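Local coordinates for sylvaticin (Pythium sylvaticum, PDB 2POS), which is an alpha-elicitin-like secreted protein that, as in related elicitins, probably binds sterols or other lipids in a hydrophobic cavity, at residues A16-N21 and W33-P38. Numbering follows the deposited sequence.
Sequences APLASN and WQMLPP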
loop_
_atom_site.group_PDB
_atom_site.type_symbol
_atom_site.label_atom_id
_atom_site.label_comp_id
_atom_site.label_asym_id
_atom_site.label_seq_id
_atom_site.Cartn_x
_atom_site.Cartn_y
_atom_site.Cartn_z
ATOM N N ALA A 16 5.315 8.539 5.984
ATOM C CA ALA A 16 5.053 9.056 7.343
ATOM C C ALA A 16 3.646 9.639 7.557
ATOM O O ALA A 16 3.014 9.360 8.579
ATOM C CB ALA A 16 6.130 10.062 7.757
ATOM N N PRO A 17 3.136 10.427 6.591
ATOM C CA PRO A 17 1.778 10.974 6.786
ATOM C C PRO A 17 0.695 9.921 7.047
ATOM O O PRO A 17 -0.326 10.225 7.678
ATOM C CB PRO A 17 1.507 11.691 5.460
ATOM C CG PRO A 17 2.845 12.079 4.979
ATOM C CD PRO A 17 3.718 10.901 5.322
ATOM N N LEU A 18 0.899 8.692 6.573
ATOM C CA LEU A 18 -0.129 7.666 6.741
ATOM C C LEU A 18 -0.423 7.365 8.208
ATOM O O LEU A 18 -1.553 7.029 8.547
ATOM C CB LEU A 18 0.241 6.378 6.007
ATOM C CG LEU A 18 0.504 6.486 4.504
ATOM C CD1 LEU A 18 0.828 5.106 4.009
ATOM C CD2 LEU A 18 -0.703 7.065 3.766
ATOM N N ALA A 19 0.581 7.508 9.072
ATOM C CA ALA A 19 0.406 7.142 10.487
ATOM C C ALA A 19 -0.579 8.040 11.224
ATOM O O ALA A 19 -1.129 7.647 12.250
ATOM C CB ALA A 19 1.750 7.123 11.215
ATOM N N SER A 20 -0.781 9.244 10.701
ATOM C CA SER A 20 -1.720 10.201 11.281
ATOM C C SER A 20 -2.991 10.303 10.430
ATOM O O SER A 20 -3.797 11.215 10.604
ATOM C CB SER A 20 -1.049 11.569 11.442
ATOM O OG SER A 20 -0.439 11.982 10.236
ATOM N N ASN A 21 -3.171 9.343 9.530
ATOM C CA ASN A 21 -4.371 9.287 8.710
ATOM C C ASN A 21 -5.270 8.158 9.215
ATOM O O ASN A 21 -4.879 6.996 9.170
ATOM C CB ASN A 21 -4.008 9.078 7.237
ATOM C CG ASN A 21 -5.210 9.201 6.313
ATOM O OD1 ASN A 21 -6.334 8.850 6.676
ATOM N ND2 ASN A 21 -4.971 9.703 5.101
ATOM N N TRP A 33 -4.847 -6.720 5.943
ATOM C CA TRP A 33 -3.666 -6.308 5.170
ATOM C C TRP A 33 -2.968 -5.147 5.854
ATOM O O TRP A 33 -3.616 -4.179 6.257
ATOM C CB TRP A 33 -4.049 -5.897 3.745
ATOM C CG TRP A 33 -2.924 -5.261 2.973
ATOM C CD1 TRP A 33 -1.845 -5.895 2.433
ATOM C CD2 TRP A 33 -2.771 -3.870 2.655
ATOM N NE1 TRP A 33 -1.027 -4.989 1.793
ATOM C CE2 TRP A 33 -1.573 -3.739 1.916
ATOM C CE3 TRP A 33 -3.530 -2.725 2.923
ATOM C CZ2 TRP A 33 -1.116 -2.504 1.441
ATOM C CZ3 TRP A 33 -3.076 -1.493 2.450
ATOM C CH2 TRP A 33 -1.886 -1.396 1.714
ATOM N N GLN A 34 -1.645 -5.229 5.960
ATOM C CA GLN A 34 -0.873 -4.178 6.612
ATOM C C GLN A 34 -0.001 -3.407 5.627
ATOM O O GLN A 34 0.703 -4.003 4.810
ATOM C CB GLN A 34 -0.010 -4.751 7.742
ATOM C CG GLN A 34 -0.752 -5.701 8.707
ATOM C CD GLN A 34 -1.986 -5.077 9.364
ATOM O OE1 GLN A 34 -3.059 -5.696 9.424
ATOM N NE2 GLN A 34 -1.837 -3.855 9.864
ATOM N N MET A 35 -0.061 -2.079 5.732
ATOM C CA MET A 35 0.806 -1.171 4.983
ATOM C C MET A 35 1.972 -0.729 5.873
ATOM O O MET A 35 3.094 -0.600 5.396
ATOM C CB MET A 35 0.011 0.044 4.485
ATOM C CG MET A 35 0.810 1.077 3.676
ATOM S SD MET A 35 1.334 0.478 2.044
ATOM C CE MET A 35 3.114 0.325 2.255
ATOM N N LEU A 36 1.702 -0.490 7.155
ATOM C CA LEU A 36 2.752 -0.120 8.110
ATOM C C LEU A 36 2.717 -1.017 9.356
ATOM O O LEU A 36 1.786 -0.928 10.156
ATOM C CB LEU A 36 2.629 1.349 8.539
ATOM C CG LEU A 36 2.702 2.461 7.492
ATOM C CD1 LEU A 36 2.539 3.812 8.165
ATOM C CD2 LEU A 36 3.998 2.407 6.714
ATOM N N PRO A 37 3.717 -1.901 9.521
ATOM C CA PRO A 37 4.804 -2.224 8.600
ATOM C C PRO A 37 4.249 -2.951 7.377
ATOM O O PRO A 37 3.222 -3.619 7.481
ATOM C CB PRO A 37 5.692 -3.188 9.407
ATOM C CG PRO A 37 5.188 -3.164 10.788
ATOM C CD PRO A 37 3.778 -2.705 10.754
ATOM N N PRO A 38 4.924 -2.836 6.225
ATOM C CA PRO A 38 4.352 -3.439 5.014
ATOM C C PRO A 38 4.382 -4.967 5.011
ATOM O O PRO A 38 5.447 -5.571 5.208
ATOM C CB PRO A 38 5.229 -2.873 3.893
ATOM C CG PRO A 38 6.531 -2.578 4.549
ATOM C CD PRO A 38 6.197 -2.147 5.957
#
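Leu18, in the loop segment 16-21, reaches to two consecutive side chains, Met35 and Leu36, of the irregular loop segment 33-38, and the side-chain contacts are all apolar. On the buried side the methyl CD1 of Leu18 meets CG of Met35 at 4.0 Å, the two side chains running obliquely past each other. Met35 starts with CG anti to its backbone N (chi1 -180°), which turns the CG methylene toward the leucine, and its chain then bends at chi2 and chi3. Nearer the surface, CD1 of Leu36 lies against the root of the same leucine, 4.1 Å from Leu18 CB. This methyl also approaches the backbone, at 4.3 Å from Ala19 N. Leu18 is thus touched both at one branch end and at its base.

On the solvent side, between Leu36 and the exposed Ala19, the packing is looser: Ala19 CB comes no nearer than 4.6 Å, to Leu36 CD1. The closest pair of CA atoms, those of Ala19 and Leu36, is 8.0 Å apart, so side chains rather than backbones span the gap. Segment 16-21 is braced by its own backbone bonds, among them Ala19 N to Ala16 O at 3.1 Å, whereas the backbone of 33-38 is held from outside, Gln28 OE1 accepting the N-H groups of both Met35 and Leu36.

The contact joins the loops that flank helix 22-31 within the elicitin fold. Asn21 caps the start of that helix through Ala23 N, Leu24 on it touches both Met35 and Leu36, and Leu18 continues inward onto Leu59 and Ile63 of helix 54-64.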